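Local structure of 3-deoxy-d-manno-octulosonic-acid transferase (Acinetobacter baumannii, 4BFC) at residues A[27-32]-A[122-127]; A[41-46]-A[194-199]; A[83-88]-A[98-103]; A[105-108]-A[113-116]; A[152-157]-A[208-213]. The protein transfers Kdo (3-deoxy-D-manno-oct-2-ulosonic acid) from CMP-Kdo, probably to a lipid A precursor, and is represented here by its C-terminal, CMP-Kdo-binding domain. All coordinates share one frame; numbering follows the deposited sequence. Where two conformers were deposited one is given.

Contact 1 (A[27-32]-A[122-127]); sequences IKQAAQ and LWLWYA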
# COMPACT_ATOMS: atom_id res chain seq x y z
N ILE A 27 20.98 -11.75 11.22
CA ILE A 27 22.41 -11.48 11.30
C ILE A 27 23.25 -12.78 11.28
O ILE A 27 24.23 -12.86 10.53
CB ILE A 27 22.74 -10.55 12.49
CG1 ILE A 27 22.02 -9.20 12.30
CG2 ILE A 27 24.25 -10.36 12.66
CD1 ILE A 27 21.52 -8.55 13.58
N LYS A 28 22.86 -13.79 12.05
CA LYS A 28 23.61 -15.06 12.05
C LYS A 28 23.30 -15.95 10.83
O LYS A 28 24.14 -16.76 10.37
CB LYS A 28 23.37 -15.81 13.37
CG LYS A 28 22.99 -17.28 13.24
N GLN A 29 22.09 -15.85 10.29
CA GLN A 29 21.84 -16.54 9.05
C GLN A 29 22.72 -15.93 7.94
O GLN A 29 23.21 -16.64 7.07
CB GLN A 29 20.37 -16.45 8.68
CG GLN A 29 20.07 -17.12 7.36
CD GLN A 29 18.60 -17.08 7.02
OE1 GLN A 29 18.15 -17.73 6.07
NE2 GLN A 29 17.84 -16.32 7.81
N ALA A 30 22.89 -14.61 7.96
CA ALA A 30 23.74 -13.91 7.00
C ALA A 30 25.20 -14.40 7.07
O ALA A 30 25.86 -14.54 6.04
CB ALA A 30 23.69 -12.42 7.23
N ALA A 31 25.69 -14.63 8.28
CA ALA A 31 27.01 -15.23 8.46
C ALA A 31 27.11 -16.64 7.86
O ALA A 31 28.11 -16.96 7.21
CB ALA A 31 27.42 -15.18 9.94
N GLN A 32 26.07 -17.46 8.00
CA GLN A 32 26.04 -18.80 7.39
C GLN A 32 26.07 -18.73 5.87
O GLN A 32 26.79 -19.50 5.20
CB GLN A 32 24.82 -19.61 7.85
CG GLN A 32 24.89 -20.08 9.29
CD GLN A 32 23.58 -20.68 9.77
OE1 GLN A 32 22.57 -19.97 9.88
NE2 GLN A 32 23.59 -21.98 10.08
N LEU A 122 14.25 -8.79 4.27
CA LEU A 122 15.05 -7.59 4.00
C LEU A 122 16.32 -7.43 4.88
O LEU A 122 17.42 -7.05 4.35
CB LEU A 122 14.14 -6.34 4.03
CG LEU A 122 14.74 -5.10 3.40
CD1 LEU A 122 15.25 -5.29 1.97
CD2 LEU A 122 13.81 -3.92 3.59
N TRP A 123 16.24 -7.70 6.21
CA TRP A 123 17.38 -7.63 7.11
C TRP A 123 18.50 -8.57 6.70
O TRP A 123 19.65 -8.21 6.79
CB TRP A 123 16.98 -7.90 8.56
CG TRP A 123 16.46 -6.64 9.20
CD1 TRP A 123 15.35 -5.90 8.80
CD2 TRP A 123 17.05 -5.87 10.32
NE1 TRP A 123 15.19 -4.79 9.59
CE2 TRP A 123 16.18 -4.71 10.52
CE3 TRP A 123 18.16 -6.03 11.15
CZ2 TRP A 123 16.43 -3.76 11.52
CZ3 TRP A 123 18.41 -5.06 12.14
CH2 TRP A 123 17.55 -3.95 12.32
N LEU A 124 18.15 -9.77 6.26
CA LEU A 124 19.18 -10.70 5.82
C LEU A 124 20.01 -10.07 4.66
O LEU A 124 21.24 -10.15 4.71
CB LEU A 124 18.55 -12.03 5.35
CG LEU A 124 19.33 -13.17 4.68
CD1 LEU A 124 20.47 -13.51 5.60
CD2 LEU A 124 18.40 -14.39 4.40
N TRP A 125 19.31 -9.53 3.66
CA TRP A 125 19.99 -8.96 2.45
C TRP A 125 20.82 -7.77 2.84
O TRP A 125 21.96 -7.68 2.45
CB TRP A 125 19.01 -8.64 1.35
CG TRP A 125 18.08 -9.82 1.12
CD1 TRP A 125 16.71 -9.82 1.21
CD2 TRP A 125 18.46 -11.22 0.95
NE1 TRP A 125 16.20 -11.09 1.07
CE2 TRP A 125 17.20 -11.98 0.91
CE3 TRP A 125 19.67 -11.90 0.86
CZ2 TRP A 125 17.18 -13.34 0.76
CZ3 TRP A 125 19.64 -13.31 0.75
CH2 TRP A 125 18.42 -13.99 0.64
N TYR A 126 20.25 -6.82 3.60
CA TYR A 126 21.15 -5.71 4.09
C TYR A 126 22.39 -6.24 4.85
O TYR A 126 23.49 -5.74 4.68
CB TYR A 126 20.39 -4.83 5.10
CG TYR A 126 19.34 -3.93 4.53
CD1 TYR A 126 19.62 -3.20 3.37
CD2 TYR A 126 18.08 -3.77 5.15
CE1 TYR A 126 18.70 -2.33 2.83
CE2 TYR A 126 17.15 -2.88 4.61
CZ TYR A 126 17.46 -2.17 3.47
OH TYR A 126 16.58 -1.30 2.94
N ALA A 127 22.24 -7.29 5.66
CA ALA A 127 23.38 -7.81 6.42
C ALA A 127 24.45 -8.45 5.49
O ALA A 127 25.60 -8.65 5.89
CB ALA A 127 22.91 -8.83 7.45
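A helix-helix crossing on one face of the domain brings Ala30 of helix 24-36 against Leu124 and Ala127 of helix 122-128. The short axes approach to 8.6 Å and run at 52° to each other, a spacing at which alanine meets alanine directly: Ala30 CB lies 3.7 Å from Ala127 CB. One turn earlier on its helix, Leu124 splits its two methyls between two neighbours. CD1 packs against Ala30, 3.6 Å from its N and 3.8 Å from its CB, while CD2 turns to the amide of Gln29. In the Rossmann-like domain of a GT-B glycosyltransferase, which this parallel sheet flanked by helices resembles, the contact ties the N-terminal helix to the helix leading into strand 131-134. Gln29 stretches out fully from its helix, with CG trans to the backbone N (chi1 178°), and crosses the Leu124 side chain at about a right angle, with OE1 3.7 Å from Leu124 CD2. That oxygen also accepts a weak hydrogen bond from Arg101, whose side chain packs on both Leu124 and Trp125. Trp125 points to the other side of its helix, where it reaches Ile75 and Val77 of strand 72-78.

Contact 2 (A[41-46]-A[194-199]); sequences NRQVVT and ACLAEP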
# COMPACT_ATOMS: atom_id res chain seq x y z
N ASN A 41 34.76 -12.99 -1.70
CA ASN A 41 35.32 -12.33 -2.87
C ASN A 41 34.27 -11.86 -3.87
O ASN A 41 34.50 -11.83 -5.09
CB ASN A 41 36.38 -13.21 -3.56
CG ASN A 41 37.42 -13.74 -2.59
OD1 ASN A 41 38.21 -12.98 -2.03
ND2 ASN A 41 37.40 -15.05 -2.38
N ARG A 42 33.09 -11.49 -3.36
CA ARG A 42 32.11 -10.84 -4.19
C ARG A 42 31.92 -9.44 -3.57
O ARG A 42 32.21 -9.23 -2.34
CB ARG A 42 30.75 -11.56 -4.14
CG ARG A 42 30.76 -13.01 -4.63
CD ARG A 42 31.26 -13.07 -6.06
NE ARG A 42 30.40 -12.51 -7.12
CZ ARG A 42 29.38 -13.13 -7.71
NH1 ARG A 42 29.04 -14.38 -7.32
NH2 ARG A 42 28.78 -12.54 -8.72
N GLN A 43 31.53 -8.51 -4.42
CA GLN A 43 31.07 -7.19 -3.94
C GLN A 43 29.55 -7.15 -4.13
O GLN A 43 29.06 -7.13 -5.26
CB GLN A 43 31.71 -6.06 -4.70
CG GLN A 43 33.17 -5.95 -4.40
CD GLN A 43 33.84 -4.91 -5.29
OE1 GLN A 43 33.61 -4.84 -6.50
NE2 GLN A 43 34.63 -4.06 -4.66
N VAL A 44 28.85 -7.16 -2.98
CA VAL A 44 27.37 -7.27 -3.00
C VAL A 44 26.74 -5.87 -2.90
O VAL A 44 27.01 -5.13 -1.90
CB VAL A 44 26.88 -8.08 -1.80
CG1 VAL A 44 25.34 -8.17 -1.83
CG2 VAL A 44 27.51 -9.49 -1.94
N VAL A 45 26.00 -5.52 -3.95
CA VAL A 45 25.28 -4.22 -4.01
C VAL A 45 23.79 -4.54 -3.98
O VAL A 45 23.36 -5.43 -4.75
CB VAL A 45 25.72 -3.37 -5.24
CG1 VAL A 45 27.26 -3.27 -5.26
CG2 VAL A 45 25.27 -3.90 -6.61
N THR A 46 23.03 -3.78 -3.19
CA THR A 46 21.61 -4.18 -3.03
C THR A 46 20.65 -3.04 -3.38
O THR A 46 20.86 -1.87 -2.89
CB THR A 46 21.47 -4.65 -1.58
OG1 THR A 46 22.18 -5.88 -1.43
CG2 THR A 46 19.98 -4.92 -1.15
N ALA A 194 32.27 4.18 -6.51
CA ALA A 194 33.19 4.99 -5.71
C ALA A 194 33.30 4.45 -4.29
O ALA A 194 34.38 4.23 -3.81
CB ALA A 194 32.76 6.43 -5.72
N CYS A 195 32.17 4.13 -3.64
CA CYS A 195 32.24 3.58 -2.27
C CYS A 195 33.06 2.30 -2.20
O CYS A 195 33.85 2.06 -1.27
CB CYS A 195 30.82 3.27 -1.74
SG CYS A 195 29.82 4.72 -1.34
N LEU A 196 32.90 1.47 -3.20
CA LEU A 196 33.55 0.18 -3.17
C LEU A 196 35.03 0.38 -3.36
O LEU A 196 35.79 -0.41 -2.86
CB LEU A 196 32.99 -0.72 -4.26
CG LEU A 196 31.55 -1.26 -4.10
CD1 LEU A 196 31.11 -1.89 -5.41
CD2 LEU A 196 31.52 -2.19 -2.87
N ALA A 197 35.39 1.45 -4.07
CA ALA A 197 36.84 1.76 -4.24
C ALA A 197 37.46 2.56 -3.12
O ALA A 197 38.69 2.81 -3.18
CB ALA A 197 37.02 2.52 -5.55
N GLU A 198 36.69 2.99 -2.12
CA GLU A 198 37.11 3.99 -1.12
C GLU A 198 36.78 3.48 0.30
O GLU A 198 35.87 4.00 0.93
CB GLU A 198 36.44 5.34 -1.39
CG GLU A 198 36.80 5.91 -2.77
CD GLU A 198 36.23 7.28 -3.06
OE1 GLU A 198 35.69 7.91 -2.13
OE2 GLU A 198 36.32 7.75 -4.22
N PRO A 199 37.54 2.49 0.79
CA PRO A 199 37.36 1.95 2.15
C PRO A 199 37.41 3.05 3.20
O PRO A 199 36.57 3.05 4.12
CB PRO A 199 38.50 0.94 2.28
CG PRO A 199 38.85 0.59 0.89
CD PRO A 199 38.67 1.85 0.11
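Gln43 and Leu196 share one first torsion, chi1 -69° and -71°, which sets CG anti to the carbonyl carbon in each and sends the two side chains across the gap between strand 43-50 and the end of helix 185-197. This is strand-to-helix packing in a Rossmann-like alpha/beta domain: strand 43-50 sits in the middle of the parallel sheet, and the helix lies over one of its faces. The two backbones stay well apart, with Gln43 CA and Leu196 CA 7.8 Å from each other, and side chains alone bridge the space.

Gln43 is extended beyond CG and brings its terminal amide across the leucine at a slant. In the conformer described, one of two modelled for this glutamine, NE2 comes to 3.7 Å from Leu196 CB and 4.0 Å from Leu196 CD2, while OE1 lies 4.0 Å from Leu196 CD1; the placing of the amide is correspondingly less certain. The touch is one of van der Waals contact, with no hydrogen bond passing between the segments. Two residues further along the same face of the strand, Val45 also faces the leucine.

Val131 of the adjacent strand extends the apolar layer, packing on Val45 and on Cys195 from the helix; Leu196 also touches Gln130, in the loop before that strand. On the other face of the strand Val44 turns to Ile75, while the backbone of Gln43 and Val45 pairs with Lys71 and strand 72-78. The meeting of valine and leucine rests on one branch from each, Val45 CG1 standing 4.1 Å from Leu196 CD1.

Contact 3 (A[83-88]-A[98-103]); sequences RFDEVF and THRRSM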
# COMPACT_ATOMS: atom_id res chain seq x y z
N ARG A 83 4.91 -7.99 -7.69
CA ARG A 83 5.83 -7.61 -8.74
C ARG A 83 7.05 -8.51 -8.88
O ARG A 83 7.87 -8.26 -9.74
CB ARG A 83 6.31 -6.13 -8.62
CG ARG A 83 5.24 -5.09 -8.88
CD ARG A 83 5.77 -3.69 -8.98
NE ARG A 83 6.67 -3.51 -10.14
CZ ARG A 83 7.97 -3.31 -10.01
NH1 ARG A 83 8.56 -3.25 -8.80
NH2 ARG A 83 8.71 -3.15 -11.12
N PHE A 84 7.25 -9.50 -7.99
CA PHE A 84 8.43 -10.37 -8.16
C PHE A 84 8.60 -10.95 -9.54
O PHE A 84 9.68 -10.88 -10.08
CB PHE A 84 8.37 -11.48 -7.10
CG PHE A 84 8.57 -11.01 -5.66
CD1 PHE A 84 9.03 -9.70 -5.29
CD2 PHE A 84 8.18 -11.86 -4.62
CE1 PHE A 84 9.24 -9.37 -3.95
CE2 PHE A 84 8.34 -11.50 -3.29
CZ PHE A 84 8.86 -10.26 -2.93
N ASP A 85 7.58 -11.59 -10.16
CA ASP A 85 7.76 -12.14 -11.51
C ASP A 85 8.03 -11.04 -12.55
O ASP A 85 8.82 -11.29 -13.48
CB ASP A 85 6.51 -12.98 -11.90
CG ASP A 85 6.47 -14.29 -11.18
OD1 ASP A 85 7.50 -14.70 -10.56
OD2 ASP A 85 5.41 -14.93 -11.25
N GLU A 86 7.45 -9.87 -12.38
CA GLU A 86 7.71 -8.69 -13.25
C GLU A 86 9.19 -8.32 -13.25
O GLU A 86 9.78 -8.10 -14.31
CB GLU A 86 6.85 -7.47 -12.87
CG GLU A 86 7.29 -6.12 -13.46
CD GLU A 86 7.04 -6.01 -14.96
OE1 GLU A 86 6.41 -6.94 -15.57
OE2 GLU A 86 7.52 -5.00 -15.56
N VAL A 87 9.76 -8.24 -12.06
CA VAL A 87 11.17 -7.89 -11.93
C VAL A 87 12.07 -9.02 -12.49
O VAL A 87 13.05 -8.69 -13.14
CB VAL A 87 11.46 -7.52 -10.49
CG1 VAL A 87 12.96 -7.23 -10.30
CG2 VAL A 87 10.65 -6.28 -10.08
N PHE A 88 11.71 -10.32 -12.27
CA PHE A 88 12.44 -11.38 -12.93
C PHE A 88 12.48 -11.10 -14.45
O PHE A 88 13.59 -11.16 -15.05
CB PHE A 88 11.86 -12.76 -12.59
CG PHE A 88 12.73 -13.88 -13.14
CD1 PHE A 88 13.99 -14.10 -12.59
CD2 PHE A 88 12.27 -14.66 -14.21
CE1 PHE A 88 14.80 -15.12 -13.07
CE2 PHE A 88 13.07 -15.67 -14.71
CZ PHE A 88 14.35 -15.90 -14.15
N THR A 98 20.34 -14.51 -13.54
CA THR A 98 19.49 -14.18 -12.36
C THR A 98 19.00 -15.44 -11.65
O THR A 98 18.46 -16.34 -12.32
CB THR A 98 18.28 -13.36 -12.84
OG1 THR A 98 18.70 -12.26 -13.65
CG2 THR A 98 17.38 -12.79 -11.63
N HIS A 99 19.29 -15.54 -10.37
CA HIS A 99 18.84 -16.62 -9.49
C HIS A 99 17.86 -16.07 -8.50
O HIS A 99 17.82 -14.83 -8.20
CB HIS A 99 20.04 -17.30 -8.85
CG HIS A 99 20.95 -17.89 -9.89
ND1 HIS A 99 20.52 -18.82 -10.80
CD2 HIS A 99 22.25 -17.57 -10.24
CE1 HIS A 99 21.56 -19.10 -11.65
NE2 HIS A 99 22.59 -18.34 -11.30
N ARG A 100 16.98 -16.96 -8.04
CA ARG A 100 15.78 -16.54 -7.24
C ARG A 100 15.67 -17.20 -5.89
O ARG A 100 15.74 -18.44 -5.76
CB ARG A 100 14.47 -16.83 -8.01
CG ARG A 100 14.38 -16.24 -9.40
CD ARG A 100 13.07 -16.63 -10.04
NE ARG A 100 12.00 -15.82 -9.47
CZ ARG A 100 10.84 -15.50 -10.11
NH1 ARG A 100 10.57 -15.93 -11.34
NH2 ARG A 100 9.96 -14.67 -9.51
N ARG A 101 15.53 -16.42 -4.82
CA ARG A 101 15.33 -16.94 -3.50
C ARG A 101 14.07 -17.84 -3.50
O ARG A 101 14.08 -18.88 -2.85
CB ARG A 101 15.11 -15.75 -2.52
CG ARG A 101 14.85 -16.11 -1.07
CD ARG A 101 16.02 -16.87 -0.46
NE ARG A 101 15.98 -16.79 0.97
CZ ARG A 101 16.88 -17.39 1.75
NH1 ARG A 101 17.81 -18.15 1.19
NH2 ARG A 101 16.80 -17.25 3.06
N SER A 102 13.04 -17.45 -4.24
CA SER A 102 11.78 -18.26 -4.21
C SER A 102 11.93 -19.66 -4.73
O SER A 102 11.03 -20.50 -4.47
CB SER A 102 10.68 -17.58 -4.99
OG SER A 102 10.90 -17.52 -6.38
N MET A 103 13.00 -19.90 -5.50
CA MET A 103 13.28 -21.24 -6.06
C MET A 103 14.36 -21.97 -5.26
O MET A 103 14.92 -23.01 -5.72
CB MET A 103 13.69 -21.12 -7.50
CG MET A 103 12.64 -20.50 -8.39
SD MET A 103 13.28 -20.33 -10.04
CE MET A 103 13.94 -21.97 -10.43
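Arg100 reaches across from edge strand 98-100 to helix 84-93 and meets Asp85 and Phe88 there, on the surface of the Rossmann-like domain, where Leu148 of a neighbouring subunit packs on Asp85. The charged interaction is a salt bridge: Arg100 NH2 donates to Asp85 OD1 at 2.7 Å, with an N-H...O angle of 155°. The carboxylate stands nearly upright to the guanidinium, their planes 84° apart, and its oxygen lies slightly tilted from the guanidinium plane. Arg100 NE has a second acid, Asp117, so two carboxylates fix the rotation of the group.

The aromatic interaction uses the flat side of the same guanidinium. It lies on one face of Phe88 with the planes only 17° apart, an off-centre cation-pi stack in which Arg100 CZ is 4.5 Å from the ring centroid. NH1 rides over the base of the ring, 3.5 Å from Phe88 CG. Arg100 CD lies over that face too, in a CH-pi contact 4.0 Å from the centroid, and the chain bends at chi3 beyond it.

Apolar packing comes from Thr98, two residues back on the strand. Its OG1 is bonded to Leu96 O, while the methyl turns to the phenylalanine, Thr98 CG2 lying 3.8 Å from Phe88 CD1.

Contact 4 (A[105-108]-A[113-116]); sequences QSIH and VYLA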
# COMPACT_ATOMS: atom_id res chain seq x y z
N GLN A 105 17.21 -20.91 -4.69
CA GLN A 105 18.55 -20.71 -5.29
C GLN A 105 19.44 -19.87 -4.40
O GLN A 105 19.00 -19.10 -3.52
CB GLN A 105 18.48 -20.19 -6.69
CG GLN A 105 17.79 -21.18 -7.65
CD GLN A 105 17.56 -20.65 -9.04
OE1 GLN A 105 17.24 -19.51 -9.26
NE2 GLN A 105 17.70 -21.56 -10.04
N SER A 106 20.74 -19.98 -4.72
CA SER A 106 21.79 -19.25 -4.04
C SER A 106 22.51 -18.28 -5.03
O SER A 106 22.23 -18.21 -6.23
CB SER A 106 22.76 -20.28 -3.47
OG SER A 106 23.37 -21.06 -4.52
N ILE A 107 23.48 -17.51 -4.50
CA ILE A 107 24.33 -16.73 -5.40
C ILE A 107 25.48 -17.63 -5.91
O ILE A 107 26.26 -18.07 -5.09
CB ILE A 107 24.87 -15.51 -4.61
CG1 ILE A 107 23.70 -14.50 -4.39
CG2 ILE A 107 26.05 -14.85 -5.37
CD1 ILE A 107 24.01 -13.27 -3.48
N HIS A 108 25.49 -17.90 -7.21
CA HIS A 108 26.55 -18.76 -7.82
C HIS A 108 27.72 -17.83 -8.11
O HIS A 108 27.49 -16.62 -8.24
CB HIS A 108 26.09 -19.49 -9.13
CG HIS A 108 24.74 -20.21 -9.06
ND1 HIS A 108 24.14 -20.72 -10.16
CD2 HIS A 108 23.89 -20.48 -8.00
CE1 HIS A 108 22.95 -21.28 -9.81
NE2 HIS A 108 22.81 -21.14 -8.49
N VAL A 113 22.60 -11.18 -10.86
CA VAL A 113 21.52 -10.54 -10.05
C VAL A 113 20.91 -11.67 -9.20
O VAL A 113 20.60 -12.74 -9.72
CB VAL A 113 20.42 -9.93 -10.94
CG1 VAL A 113 19.23 -9.35 -10.09
CG2 VAL A 113 21.00 -8.84 -11.85
N TYR A 114 20.75 -11.42 -7.92
CA TYR A 114 20.01 -12.31 -7.10
C TYR A 114 18.68 -11.65 -6.79
O TYR A 114 18.65 -10.62 -6.09
CB TYR A 114 20.79 -12.55 -5.82
CG TYR A 114 20.20 -13.66 -5.00
CD1 TYR A 114 20.20 -14.98 -5.46
CD2 TYR A 114 19.58 -13.37 -3.76
CE1 TYR A 114 19.64 -16.02 -4.67
CE2 TYR A 114 19.05 -14.38 -2.96
CZ TYR A 114 19.04 -15.71 -3.46
OH TYR A 114 18.51 -16.69 -2.64
N LEU A 115 17.61 -12.21 -7.35
CA LEU A 115 16.27 -11.69 -7.02
C LEU A 115 15.80 -12.29 -5.69
O LEU A 115 15.54 -13.53 -5.56
CB LEU A 115 15.31 -11.99 -8.12
CG LEU A 115 13.87 -11.57 -7.94
CD1 LEU A 115 13.73 -10.04 -7.69
CD2 LEU A 115 13.09 -11.96 -9.20
N ALA A 116 15.74 -11.44 -4.67
CA ALA A 116 15.33 -11.84 -3.35
C ALA A 116 13.80 -11.76 -3.19
O ALA A 116 13.21 -10.90 -2.48
CB ALA A 116 16.12 -11.07 -2.24
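The loop 105-108 runs extended beside strand 113-115, with Ile107 CA 6.4 Å from Tyr114 CA and no backbone hydrogen bond between them. The link is made instead by the tyrosine, which runs lengthwise along the loop and touches three successive residues. A chi1 of -170° swings the ring away from its own backbone N and out from the strand towards Gln105. At the far end Tyr114 OH donates a short hydrogen bond of 2.6 Å to Gln105 O. The hydroxyl is tilted 28° from the carbonyl plane, and the bond pins the loop backbone to a side chain of the sheet. Midway along the ring, Tyr114 CE1 lies 3.7 Å from Ser106 C. Near the root Ile107 crosses the tyrosine, its CG1 3.7 Å from Tyr114 CG and its CD1 4.0 Å from Tyr114 CB. The amide of Gln105 turns elsewhere, OE1 accepting from Arg100 N. Trp37, just beyond helix 24-36, meets the Tyr114 ring edge-to-face and also packs on Ser106 and Ile107. Strand 113-115 itself lies between strands 98-100 and 72-78 in the parallel sheet, and from its other face Leu115 packs on Val87 and Phe88 of helix 84-93.

Contact 5 (A[152-157]-A[208-213]); sequences VLNVPT and QAHKVL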
# COMPACT_ATOMS: atom_id res chain seq x y z
N VAL A 152 21.67 0.90 10.62
CA VAL A 152 21.91 0.17 11.87
C VAL A 152 22.83 -1.02 11.58
O VAL A 152 23.65 -1.38 12.40
CB VAL A 152 20.52 -0.28 12.43
CG1 VAL A 152 20.58 -1.47 13.39
CG2 VAL A 152 19.77 0.90 13.05
N LEU A 153 22.73 -1.57 10.37
CA LEU A 153 23.59 -2.70 9.98
C LEU A 153 24.89 -2.30 9.31
O LEU A 153 25.63 -3.15 8.75
CB LEU A 153 22.82 -3.72 9.13
CG LEU A 153 21.63 -4.45 9.73
CD1 LEU A 153 20.78 -5.05 8.60
CD2 LEU A 153 22.05 -5.56 10.70
N ASN A 154 25.23 -1.01 9.42
CA ASN A 154 26.50 -0.49 8.97
C ASN A 154 26.73 -0.53 7.46
O ASN A 154 27.87 -0.54 6.99
CB ASN A 154 27.66 -1.16 9.77
CG ASN A 154 27.51 -0.94 11.27
OD1 ASN A 154 27.53 0.20 11.73
ND2 ASN A 154 27.29 -2.02 12.04
N VAL A 155 25.63 -0.46 6.70
CA VAL A 155 25.69 -0.47 5.25
C VAL A 155 25.66 0.96 4.72
O VAL A 155 24.71 1.68 4.99
CB VAL A 155 24.50 -1.20 4.60
CG1 VAL A 155 24.69 -1.23 3.10
CG2 VAL A 155 24.38 -2.59 5.17
N PRO A 156 26.68 1.37 3.95
CA PRO A 156 26.57 2.65 3.24
C PRO A 156 25.30 2.74 2.36
O PRO A 156 25.00 1.81 1.62
CB PRO A 156 27.83 2.72 2.39
CG PRO A 156 28.76 1.73 2.99
CD PRO A 156 27.94 0.67 3.63
N THR A 157 24.53 3.83 2.51
CA THR A 157 23.14 3.90 1.97
C THR A 157 22.94 5.07 1.00
O THR A 157 23.32 6.22 1.29
CB THR A 157 22.11 3.96 3.11
OG1 THR A 157 22.27 2.79 3.92
CG2 THR A 157 20.60 4.02 2.58
N GLN A 208 29.70 8.45 10.65
CA GLN A 208 28.79 9.56 10.79
C GLN A 208 27.37 9.06 11.00
O GLN A 208 26.59 9.69 11.74
CB GLN A 208 28.80 10.44 9.55
CG GLN A 208 30.04 11.29 9.34
CD GLN A 208 30.32 12.14 10.56
OE1 GLN A 208 31.31 11.92 11.25
NE2 GLN A 208 29.43 13.09 10.87
N ALA A 209 27.00 7.96 10.32
CA ALA A 209 25.68 7.34 10.52
C ALA A 209 25.47 6.89 11.96
O ALA A 209 24.44 7.22 12.59
CB ALA A 209 25.51 6.13 9.58
N HIS A 210 26.45 6.15 12.47
CA HIS A 210 26.45 5.77 13.89
C HIS A 210 26.38 6.89 14.90
O HIS A 210 25.78 6.71 15.97
CB HIS A 210 27.55 4.75 14.21
CG HIS A 210 27.03 3.34 14.18
ND1 HIS A 210 26.82 2.61 15.30
CD2 HIS A 210 26.56 2.56 13.10
CE1 HIS A 210 26.29 1.41 14.96
NE2 HIS A 210 26.14 1.38 13.61
N LYS A 211 26.92 8.06 14.57
CA LYS A 211 26.72 9.26 15.39
C LYS A 211 25.25 9.69 15.46
O LYS A 211 24.69 9.87 16.54
CB LYS A 211 27.55 10.45 14.87
CG LYS A 211 28.92 10.64 15.51
CD LYS A 211 29.66 11.79 14.84
CE LYS A 211 31.17 11.66 14.98
NZ LYS A 211 31.89 12.62 14.09
N VAL A 212 24.63 9.86 14.29
CA VAL A 212 23.25 10.27 14.22
C VAL A 212 22.42 9.23 14.97
O VAL A 212 21.52 9.58 15.72
CB VAL A 212 22.74 10.38 12.77
CG1 VAL A 212 21.25 10.73 12.72
CG2 VAL A 212 23.56 11.40 11.99
N LEU A 213 22.75 7.94 14.79
CA LEU A 213 21.92 6.87 15.34
C LEU A 213 21.94 6.83 16.85
O LEU A 213 20.93 6.48 17.47
CB LEU A 213 22.29 5.48 14.76
CG LEU A 213 21.79 5.19 13.35
CD1 LEU A 213 22.56 3.97 12.82
CD2 LEU A 213 20.29 4.96 13.28
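Val152, in the last turn of helix 148-152, meets Leu213 of the C-terminal helix 199-214. Its CB points away from that helix, yet CG2 still comes within 4.1 Å of Leu213 CD2, and the other leucine methyl, CD1, lies 3.9 Å from Val152 N. The two side chains cross at about a right angle, and Leu213 continues along helix 148-152 to pack on Leu148 and Met151. Leu153 leaves the helical conformation and turns its side chain to Trp123 and Tyr126 of helix 122-128. Asn154 follows with a positive phi of 67°, and its side chain swings to His210. Asn154 OD1 approaches His210 NE2 to 2.6 Å at an angle poor for a hydrogen bond, and it is only 2.9 Å from His210 CD2; so crowded an approach leaves its detail doubtful, and no bond is assigned. Farther on, Thr157 OG1 bonds back to Val155 O at 2.9 Å as the chain enters strand 157-159. The reversal at Asn154 is a Schellman motif, with Val155 N bonded to Pro150 O and Asn154 N to Met151 O, closing the helix before the next strand of the Rossmann-like sheet.

Overall arrangement
Contacts 3 and 5 lie at the surface on opposite sides of the chain's centre, about 29 Å apart between centres, while contacts 1, 2 and 4 are partly buried. Contacts 2, 3 and 4 all reach the same parallel sheet; contacts 3 and 4 use its neighbouring strands 98-100 and 113-115, joined by backbone bonding. Chemistry follows place: contacts 1 and 2 rely on van der Waals packing, contact 4 adds one buried tyrosine hydrogen bond, contact 3 is ionic and aromatic, and contact 5 sets a small valine-leucine touch beside an Asn-His approach without a hydrogen bond. Arg101 connects contacts 1 and 3, Arg42 connects 2 and 4, and Leu153 carries contact 5 to contact 1.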